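Long-range contact in flavodoxin (Streptococcus pneumoniae, PDB 5LJI), which binds flavin mononucleotide and probably serves as a low-potential electron donor to a number of redox enzymes: residues A52-Y57 against D66-F71. Residues are numbered along the deposited sequence; the frame is centred on the assembly and turned at random.
Sequences AIVATY and DEMMDF. With FMN (flavin mononucleotide), chain C.
Two partners hold the phenol oxygen of Tyr57: Tyr57 OH donates a hydrogen bond to Glu67 OE2 at 2.7 Å and accepts one from a water molecule at 3.1 Å. Glu67 accepts with the syn lone pair of OE2. That oxygen lies at the edge of the tyrosine ring, near its plane, while the carboxylate and ring planes are 49° apart. Glu67 gets there with CG lodged between its backbone N and carbonyl carbon (chi1 74°) and a bend at chi2. The water in turn accepts a weak bond from the backbone N of Asp66, so it links Tyr57 to the start of 66-71. The same ring lies against the cofactor: FMN O2P, a phosphate oxygen, stands 3.9 Å above one face, offset toward the rim, and Tyr57 CB lies 3.2 Å from FMN O5'.

Away from the hydroxyl, the rest of the contact is buried and mostly apolar. The selenomethionine Met68 bends at chi2 and brings CE tip to tip with Val54 CG1 at 3.9 Å, close also to Ala55 O, while its CG meets Thr56 CG2 at 3.7 Å. The other branch of Val54, CG2, approaches Phe71 CE1 obliquely at 4.1 Å. Phe105 of helix 100-111 also packs on Val54, Thr56 and Met68. Strand 51-57, helix 69-75 and strand 84-91 form a beta-alpha-beta unit of the five-stranded parallel sheet. Tyr57, near the C-terminal end of strand 51-57, lines the FMN pocket, characteristic of the flavodoxin fold, which binds its cofactor at the C-terminal edge of the sheet.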
loop_
_atom_site.group_PDB
_atom_site.type_symbol
_atom_site.label_atom_id
_atom_site.label_comp_id
_atom_site.label_asym_id
_atom_site.label_seq_id
_atom_site.Cartn_x
_atom_site.Cartn_y
_atom_site.Cartn_z
ATOM N N ALA A 52 3.219 -6.298 4.750
ATOM C CA ALA A 52 2.493 -5.095 5.059
ATOM C C ALA A 52 2.400 -4.267 3.792
ATOM O O ALA A 52 3.403 -3.926 3.167
ATOM C CB ALA A 52 3.221 -4.296 6.146
ATOM N N ILE A 53 1.198 -3.856 3.452
ATOM C CA ILE A 53 0.995 -3.109 2.230
ATOM C C ILE A 53 0.192 -1.890 2.537
ATOM O O ILE A 53 -0.785 -1.987 3.269
ATOM C CB ILE A 53 0.288 -3.931 1.170
ATOM C CG1 ILE A 53 1.235 -4.974 0.605
ATOM C CG2 ILE A 53 -0.145 -3.029 -0.002
ATOM C CD1 ILE A 53 0.509 -6.160 -0.034
ATOM N N VAL A 54 0.603 -0.745 1.986
ATOM C CA VAL A 54 -0.238 0.498 2.027
ATOM C C VAL A 54 -0.718 0.917 0.661
ATOM O O VAL A 54 0.015 0.898 -0.281
ATOM C CB VAL A 54 0.499 1.673 2.672
ATOM C CG1 VAL A 54 -0.221 2.972 2.383
ATOM C CG2 VAL A 54 0.606 1.439 4.158
ATOM N N ALA A 55 -1.987 1.266 0.553
ATOM C CA ALA A 55 -2.577 1.713 -0.701
ATOM C C ALA A 55 -3.120 3.098 -0.466
ATOM O O ALA A 55 -3.964 3.281 0.436
ATOM C CB ALA A 55 -3.653 0.746 -1.119
ATOM N N THR A 56 -2.520 4.133 -1.093
ATOM C CA THR A 56 -2.914 5.534 -0.778
ATOM C C THR A 56 -3.144 6.359 -1.988
ATOM O O THR A 56 -2.470 6.144 -2.992
ATOM C CB THR A 56 -1.815 6.494 -0.235
ATOM O OG1 THR A 56 -0.494 5.943 -0.211
ATOM C CG2 THR A 56 -2.266 7.258 0.919
ATOM N N TYR A 57 -3.989 7.384 -1.865
ATOM C CA TYR A 57 -4.043 8.424 -2.887
ATOM C C TYR A 57 -3.161 9.595 -2.401
ATOM O O TYR A 57 -2.655 9.571 -1.266
ATOM C CB TYR A 57 -5.483 8.907 -3.235
ATOM C CG TYR A 57 -6.296 9.507 -2.105
ATOM C CD1 TYR A 57 -6.942 8.693 -1.146
ATOM C CD2 TYR A 57 -6.432 10.887 -1.973
ATOM C CE1 TYR A 57 -7.701 9.278 -0.083
ATOM C CE2 TYR A 57 -7.206 11.439 -0.948
ATOM C CZ TYR A 57 -7.837 10.643 -0.010
ATOM O OH TYR A 57 -8.599 11.242 1.011
ATOM N N ASP A 66 -5.627 13.435 4.716
ATOM C CA ASP A 66 -5.975 13.805 6.123
ATOM C C ASP A 66 -6.189 12.600 7.019
ATOM O O ASP A 66 -5.563 12.461 8.099
ATOM C CB ASP A 66 -7.286 14.652 6.073
ATOM C CG ASP A 66 -7.624 15.382 7.392
ATOM O OD1 ASP A 66 -6.886 15.239 8.399
ATOM O OD2 ASP A 66 -8.661 16.124 7.409
ATOM N N GLU A 67 -7.064 11.710 6.555
ATOM C CA GLU A 67 -7.425 10.507 7.285
ATOM C C GLU A 67 -6.264 9.490 7.457
ATOM O O GLU A 67 -6.418 8.564 8.237
ATOM C CB GLU A 67 -8.644 9.823 6.646
ATOM C CG GLU A 67 -8.384 9.092 5.330
ATOM C CD GLU A 67 -8.589 9.982 4.104
ATOM O OE1 GLU A 67 -8.417 11.229 4.188
ATOM O OE2 GLU A 67 -8.882 9.436 3.037
HETATM N N MSE A 68 -5.138 9.674 6.746
HETATM C CA MSE A 68 -4.031 8.682 6.687
HETATM C C MSE A 68 -2.962 9.129 7.636
HETATM O O MSE A 68 -2.044 8.387 7.921
HETATM C CB MSE A 68 -3.340 8.633 5.311
HETATM C CG MSE A 68 -3.418 7.376 4.431
HETATM SE SE MSE A 68 -3.205 5.708 5.494
HETATM C CE MSE A 68 -3.452 4.528 3.933
HETATM N N MSE A 69 -3.090 10.354 8.138
HETATM C CA MSE A 69 -2.029 11.063 8.883
HETATM C C MSE A 69 -1.645 10.371 10.137
HETATM O O MSE A 69 -0.461 10.181 10.404
HETATM C CB MSE A 69 -2.449 12.511 9.231
HETATM C CG MSE A 69 -1.292 13.472 9.614
HETATM SE SE MSE A 69 -1.941 15.261 10.263
HETATM C CE MSE A 69 -2.577 15.699 8.440
ATOM N N ASP A 70 -2.644 10.012 10.936
ATOM C CA ASP A 70 -2.418 9.292 12.142
ATOM C C ASP A 70 -1.674 7.996 11.874
ATOM O O ASP A 70 -0.752 7.619 12.610
ATOM C CB ASP A 70 -3.763 8.951 12.751
ATOM C CG ASP A 70 -3.839 9.374 14.154
ATOM O OD1 ASP A 70 -3.121 8.712 14.978
ATOM O OD2 ASP A 70 -4.543 10.431 14.378
ATOM N N PHE A 71 -2.146 7.288 10.851
ATOM C CA PHE A 71 -1.642 5.955 10.567
ATOM C C PHE A 71 -0.164 6.064 10.162
ATOM O O PHE A 71 0.660 5.287 10.641
ATOM C CB PHE A 71 -2.493 5.301 9.466
ATOM C CG PHE A 71 -2.110 3.905 9.164
ATOM C CD1 PHE A 71 -1.141 3.640 8.224
ATOM C CD2 PHE A 71 -2.700 2.849 9.846
ATOM C CE1 PHE A 71 -0.773 2.326 7.933
ATOM C CE2 PHE A 71 -2.339 1.551 9.578
ATOM C CZ PHE A 71 -1.365 1.274 8.613
HETATM N N1 FMN C . -2.756 13.349 -7.422
HETATM C C2 FMN C . -1.429 13.300 -7.389
HETATM O O2 FMN C . -0.792 12.365 -7.958
HETATM N N3 FMN C . -0.761 14.279 -6.771
HETATM C C4 FMN C . -1.328 15.355 -6.187
HETATM O O4 FMN C . -0.658 16.291 -5.699
HETATM C C4A FMN C . -2.774 15.458 -6.170
HETATM N N5 FMN C . -3.428 16.482 -5.605
HETATM C C5A FMN C . -4.759 16.501 -5.656
HETATM C C6 FMN C . -5.437 17.532 -5.073
HETATM C C7 FMN C . -6.831 17.547 -5.106
HETATM C C7M FMN C . -7.589 18.692 -4.487
HETATM C C8 FMN C . -7.586 16.452 -5.763
HETATM C C8M FMN C . -9.102 16.458 -5.821
HETATM C C9 FMN C . -6.908 15.417 -6.357
HETATM C C9A FMN C . -5.524 15.384 -6.299
HETATM N N10 FMN C . -4.844 14.346 -6.860
HETATM C C10 FMN C . -3.456 14.347 -6.845
HETATM C "C1'" FMN C . -5.497 13.224 -7.554
HETATM C "C2'" FMN C . -6.170 12.201 -6.605
HETATM O "O2'" FMN C . -5.216 11.596 -5.722
HETATM C "C3'" FMN C . -6.874 11.191 -7.521
HETATM O "O3'" FMN C . -8.093 11.888 -7.835
HETATM C "C4'" FMN C . -7.159 9.837 -6.872
HETATM O "O4'" FMN C . -7.690 9.023 -7.890
HETATM C "C5'" FMN C . -8.105 9.906 -5.691
HETATM O "O5'" FMN C . -8.157 8.631 -5.006
HETATM P P FMN C . -9.516 8.020 -4.417
HETATM O O1P FMN C . -10.448 7.859 -5.608
HETATM O O2P FMN C . -10.106 8.937 -3.362
HETATM O O3P FMN C . -9.075 6.605 -3.875
HETATM O O HOH W 1 -7.916 13.962 2.378
#